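Local coordinates for arabinogalactan endo-1,4-beta-galactosidase (Ignisphaera aggregans, PDB 7OSK), which probably hydrolyses internal beta-1,4-galactosidic linkages in arabinogalactan, this chain being the calcium-binding family 53 catalytic domain of a longer archaeal protein, at residues 68-79 against 378-389. Sequence-based numbering, arbitrary orientation.
Sequences KYYDENGVERDL and FDFNGRALPSLK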
loop_
_atom_site.group_PDB
_atom_site.type_symbol
_atom_site.label_atom_id
_atom_site.label_comp_id
_atom_site.label_asym_id
_atom_site.label_seq_id
_atom_site.Cartn_x
_atom_site.Cartn_y
_atom_site.Cartn_z
ATOM N N LYS A 68 -10.025 17.630 -8.093
ATOM C CA LYS A 68 -9.135 17.917 -9.216
ATOM C C LYS A 68 -7.666 17.895 -8.801
ATOM O O LYS A 68 -7.307 18.389 -7.733
ATOM C CB LYS A 68 -9.475 19.281 -9.823
ATOM C CG LYS A 68 -10.875 19.375 -10.415
ATOM C CD LYS A 68 -11.174 20.789 -10.898
ATOM C CE LYS A 68 -12.548 20.889 -11.544
ATOM N NZ LYS A 68 -12.651 20.070 -12.785
ATOM N N TYR A 69 -6.826 17.324 -9.662
ATOM C CA TYR A 69 -5.382 17.287 -9.446
ATOM C C TYR A 69 -4.667 18.206 -10.432
ATOM O O TYR A 69 -5.025 18.267 -11.611
ATOM C CB TYR A 69 -4.850 15.860 -9.586
ATOM C CG TYR A 69 -5.309 14.929 -8.490
ATOM C CD1 TYR A 69 -4.590 14.810 -7.308
ATOM C CD2 TYR A 69 -6.458 14.168 -8.636
ATOM C CE1 TYR A 69 -5.004 13.961 -6.303
ATOM C CE2 TYR A 69 -6.881 13.315 -7.636
ATOM C CZ TYR A 69 -6.151 13.215 -6.473
ATOM O OH TYR A 69 -6.570 12.365 -5.475
ATOM N N TYR A 70 -3.653 18.912 -9.940
ATOM C CA TYR A 70 -2.896 19.859 -10.753
ATOM C C TYR A 70 -1.407 19.514 -10.748
ATOM O O TYR A 70 -0.867 19.059 -9.739
ATOM C CB TYR A 70 -3.115 21.285 -10.244
ATOM C CG TYR A 70 -4.572 21.689 -10.197
ATOM C CD1 TYR A 70 -5.371 21.356 -9.113
ATOM C CD2 TYR A 70 -5.148 22.401 -11.241
ATOM C CE1 TYR A 70 -6.702 21.721 -9.069
ATOM C CE2 TYR A 70 -6.476 22.768 -11.204
ATOM C CZ TYR A 70 -7.248 22.427 -10.118
ATOM O OH TYR A 70 -8.574 22.793 -10.077
ATOM N N ASP A 71 -0.753 19.733 -11.885
ATOM C CA ASP A 71 0.657 19.388 -12.048
ATOM C C ASP A 71 1.560 20.406 -11.356
ATOM O O ASP A 71 1.084 21.276 -10.626
ATOM C CB ASP A 71 1.008 19.294 -13.535
ATOM C CG ASP A 71 0.821 20.610 -14.263
ATOM O OD1 ASP A 71 0.180 21.517 -13.691
ATOM O OD2 ASP A 71 1.307 20.739 -15.406
ATOM N N GLU A 72 2.864 20.295 -11.600
ATOM C CA GLU A 72 3.848 21.176 -10.978
ATOM C C GLU A 72 3.580 22.641 -11.313
ATOM O O GLU A 72 3.832 23.528 -10.496
ATOM C CB GLU A 72 5.261 20.786 -11.423
ATOM C CG GLU A 72 6.384 21.619 -10.805
ATOM C CD GLU A 72 6.582 21.350 -9.319
ATOM O OE1 GLU A 72 5.838 20.523 -8.750
ATOM O OE2 GLU A 72 7.490 21.966 -8.720
ATOM N N ASN A 73 3.069 22.889 -12.514
ATOM C CA ASN A 73 2.763 24.247 -12.944
ATOM C C ASN A 73 1.430 24.739 -12.384
ATOM O O ASN A 73 1.151 25.938 -12.388
ATOM C CB ASN A 73 2.751 24.326 -14.471
ATOM C CG ASN A 73 4.139 24.203 -15.071
ATOM O OD1 ASN A 73 5.114 24.714 -14.519
ATOM N ND2 ASN A 73 4.235 23.519 -16.206
ATOM N N GLY A 74 0.609 23.809 -11.904
ATOM C CA GLY A 74 -0.645 24.152 -11.257
ATOM C C GLY A 74 -1.841 24.153 -12.191
ATOM O O GLY A 74 -2.882 24.731 -11.870
ATOM N N VAL A 75 -1.696 23.501 -13.343
ATOM C CA VAL A 75 -2.784 23.390 -14.311
ATOM C C VAL A 75 -3.417 22.002 -14.194
ATOM O O VAL A 75 -2.741 21.038 -13.838
ATOM C CB VAL A 75 -2.287 23.644 -15.762
ATOM C CG1 VAL A 75 -1.626 22.398 -16.356
ATOM C CG2 VAL A 75 -3.431 24.116 -16.643
ATOM N N GLU A 76 -4.708 21.903 -14.497
ATOM C CA GLU A 76 -5.441 20.657 -14.287
ATOM C C GLU A 76 -5.021 19.584 -15.285
ATOM O O GLU A 76 -5.021 19.810 -16.495
ATOM C CB GLU A 76 -6.949 20.893 -14.387
ATOM C CG GLU A 76 -7.784 19.642 -14.137
ATOM C CD GLU A 76 -9.276 19.898 -14.229
ATOM O OE1 GLU A 76 -9.674 21.075 -14.353
ATOM O OE2 GLU A 76 -10.050 18.918 -14.180
ATOM N N ARG A 77 -4.663 18.414 -14.762
ATOM C CA ARG A 77 -4.217 17.290 -15.583
ATOM C C ARG A 77 -4.827 15.982 -15.093
ATOM O O ARG A 77 -5.415 15.920 -14.012
ATOM C CB ARG A 77 -2.692 17.170 -15.559
ATOM C CG ARG A 77 -1.940 18.409 -16.014
ATOM C CD ARG A 77 -1.485 18.304 -17.454
ATOM N NE ARG A 77 -0.649 17.129 -17.680
ATOM C CZ ARG A 77 0.634 17.041 -17.342
ATOM N NH1 ARG A 77 1.246 18.060 -16.751
ATOM N NH2 ARG A 77 1.307 15.928 -17.592
ATOM N N ASP A 78 -4.680 14.935 -15.897
ATOM C CA ASP A 78 -5.016 13.588 -15.462
ATOM C C ASP A 78 -4.019 13.176 -14.384
ATOM O O ASP A 78 -2.810 13.290 -14.584
ATOM C CB ASP A 78 -4.980 12.615 -16.641
ATOM C CG ASP A 78 -5.609 11.270 -16.318
ATOM O OD1 ASP A 78 -5.515 10.819 -15.154
ATOM O OD2 ASP A 78 -6.195 10.659 -17.238
ATOM N N LEU A 79 -4.526 12.709 -13.248
ATOM C CA LEU A 79 -3.676 12.349 -12.114
ATOM C C LEU A 79 -2.555 11.393 -12.512
ATOM O O LEU A 79 -1.397 11.603 -12.153
ATOM C CB LEU A 79 -4.518 11.721 -11.001
ATOM C CG LEU A 79 -3.752 11.071 -9.845
ATOM C CD1 LEU A 79 -2.870 12.083 -9.129
ATOM C CD2 LEU A 79 -4.719 10.424 -8.876
ATOM N N PHE A 378 0.386 15.782 -2.691
ATOM C CA PHE A 378 -0.291 16.944 -3.259
ATOM C C PHE A 378 -0.737 17.848 -2.115
ATOM O O PHE A 378 -1.006 17.362 -1.016
ATOM C CB PHE A 378 -1.499 16.523 -4.100
ATOM C CG PHE A 378 -1.151 15.683 -5.294
ATOM C CD1 PHE A 378 -0.904 14.328 -5.155
ATOM C CD2 PHE A 378 -1.088 16.244 -6.559
ATOM C CE1 PHE A 378 -0.587 13.550 -6.254
ATOM C CE2 PHE A 378 -0.772 15.471 -7.664
ATOM C CZ PHE A 378 -0.523 14.122 -7.509
ATOM N N ASP A 379 -0.822 19.153 -2.360
ATOM C CA ASP A 379 -1.275 20.071 -1.318
ATOM C C ASP A 379 -2.800 20.080 -1.238
ATOM O O ASP A 379 -3.473 19.333 -1.950
ATOM C CB ASP A 379 -0.733 21.491 -1.550
ATOM C CG ASP A 379 -1.177 22.101 -2.873
ATOM O OD1 ASP A 379 -2.289 21.798 -3.357
ATOM O OD2 ASP A 379 -0.401 22.911 -3.422
ATOM N N PHE A 380 -3.337 20.934 -0.373
ATOM C CA PHE A 380 -4.772 20.971 -0.115
ATOM C C PHE A 380 -5.550 21.409 -1.350
ATOM O O PHE A 380 -6.706 21.029 -1.534
ATOM C CB PHE A 380 -5.071 21.908 1.059
ATOM C CG PHE A 380 -4.266 21.605 2.294
ATOM C CD1 PHE A 380 -3.785 20.327 2.526
ATOM C CD2 PHE A 380 -3.985 22.596 3.220
ATOM C CE1 PHE A 380 -3.042 20.043 3.656
ATOM C CE2 PHE A 380 -3.243 22.316 4.356
ATOM C CZ PHE A 380 -2.772 21.038 4.572
ATOM N N ASN A 381 -4.906 22.203 -2.197
ATOM C CA ASN A 381 -5.528 22.672 -3.427
ATOM C C ASN A 381 -5.386 21.654 -4.558
ATOM O O ASN A 381 -5.747 21.928 -5.703
ATOM C CB ASN A 381 -4.924 24.013 -3.841
ATOM C CG ASN A 381 -5.106 25.083 -2.780
ATOM O OD1 ASN A 381 -6.143 25.148 -2.119
ATOM N ND2 ASN A 381 -4.092 25.925 -2.607
ATOM N N GLY A 382 -4.861 20.478 -4.228
ATOM C CA GLY A 382 -4.752 19.392 -5.185
ATOM C C GLY A 382 -3.563 19.532 -6.113
ATOM O O GLY A 382 -3.418 18.764 -7.061
ATOM N N ARG A 383 -2.709 20.513 -5.840
ATOM C CA ARG A 383 -1.544 20.767 -6.677
ATOM C C ARG A 383 -0.363 19.901 -6.248
ATOM O O ARG A 383 -0.135 19.684 -5.057
ATOM C CB ARG A 383 -1.172 22.249 -6.625
ATOM C CG ARG A 383 0.090 22.614 -7.384
ATOM C CD ARG A 383 0.242 24.122 -7.467
ATOM N NE ARG A 383 1.456 24.519 -8.175
ATOM C CZ ARG A 383 1.705 25.754 -8.601
ATOM N NH1 ARG A 383 0.822 26.725 -8.402
ATOM N NH2 ARG A 383 2.839 26.019 -9.236
ATOM N N ALA A 384 0.379 19.404 -7.232
ATOM C CA ALA A 384 1.516 18.529 -6.972
ATOM C C ALA A 384 2.604 19.255 -6.190
ATOM O O ALA A 384 3.078 20.313 -6.599
ATOM C CB ALA A 384 2.077 17.992 -8.280
ATOM N N LEU A 385 2.992 18.678 -5.058
ATOM C CA LEU A 385 4.097 19.207 -4.274
ATOM C C LEU A 385 5.403 19.000 -5.033
ATOM O O LEU A 385 5.541 18.021 -5.765
ATOM C CB LEU A 385 4.166 18.525 -2.908
ATOM C CG LEU A 385 2.937 18.685 -2.011
ATOM C CD1 LEU A 385 3.057 17.802 -0.778
ATOM C CD2 LEU A 385 2.745 20.140 -1.608
ATOM N N PRO A 386 6.369 19.915 -4.862
ATOM C CA PRO A 386 7.646 19.749 -5.566
ATOM C C PRO A 386 8.432 18.524 -5.100
ATOM O O PRO A 386 9.461 18.207 -5.693
ATOM C CB PRO A 386 8.403 21.044 -5.241
ATOM C CG PRO A 386 7.758 21.581 -4.012
ATOM C CD PRO A 386 6.324 21.162 -4.077
ATOM N N SER A 387 7.949 17.850 -4.058
ATOM C CA SER A 387 8.595 16.639 -3.558
ATOM C C SER A 387 8.109 15.394 -4.299
ATOM O O SER A 387 8.562 14.285 -4.027
ATOM C CB SER A 387 8.348 16.483 -2.054
ATOM O OG SER A 387 6.966 16.529 -1.752
ATOM N N LEU A 388 7.185 15.582 -5.234
ATOM C CA LEU A 388 6.680 14.476 -6.037
ATOM C C LEU A 388 7.711 14.070 -7.083
ATOM O O LEU A 388 7.623 12.990 -7.664
ATOM C CB LEU A 388 5.358 14.860 -6.711
ATOM C CG LEU A 388 4.635 13.779 -7.520
ATOM C CD1 LEU A 388 4.301 12.561 -6.670
ATOM C CD2 LEU A 388 3.377 14.353 -8.142
ATOM N N LYS A 389 8.691 14.940 -7.314
ATOM C CA LYS A 389 9.757 14.672 -8.274
ATOM C C LYS A 389 10.843 13.784 -7.675
ATOM O O LYS A 389 11.862 13.523 -8.314
ATOM C CB LYS A 389 10.381 15.981 -8.762
ATOM C CG LYS A 389 9.413 16.923 -9.449
ATOM C CD LYS A 389 10.095 18.238 -9.792
ATOM C CE LYS A 389 9.144 19.198 -10.483
ATOM N NZ LYS A 389 9.791 20.513 -10.752
#
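Tyr70 forms a single parallel beta bridge with Arg383: its N donates to Gly382 O (2.9 Å), and its O accepts Ala384 N. Gly382 ends a type I turn with positive phi, where a CB would run into Lys68 O, and Ala384 sets only a methyl against the Tyr70 carbonyl. On the buried side, Tyr69 points the CD1 edge of its ring at the centre of the Phe378 face, a T-shaped pair with planes at 71°, while Leu79 CD1 reaches Phe378 CZ (3.5 Å). Arg383 is long enough to cross the 71-74 turn: chi1 of 176° swings CG away from the backbone N, the chain runs extended, NH2 donates to Glu72 O (3.0 Å), and Gly74 CA lies over one guanidinium face. Glu72, bent at chi2 (70°), crosses the outstretched Lys389 in a weak salt bridge, OE2 to NZ (3.4 Å), and OE2 also touches Pro386 CB. Replacing Glu72 by an alanine would probably leave the Lys389 ammonium without this carboxylate and Pro386 CB without its cover. The contact ties the loop between helices 59-65 and 79-85 to the one following the last TIM-barrel strand, 346-352; Ile82 of helix 79-85 packs against both Tyr69 and Phe378.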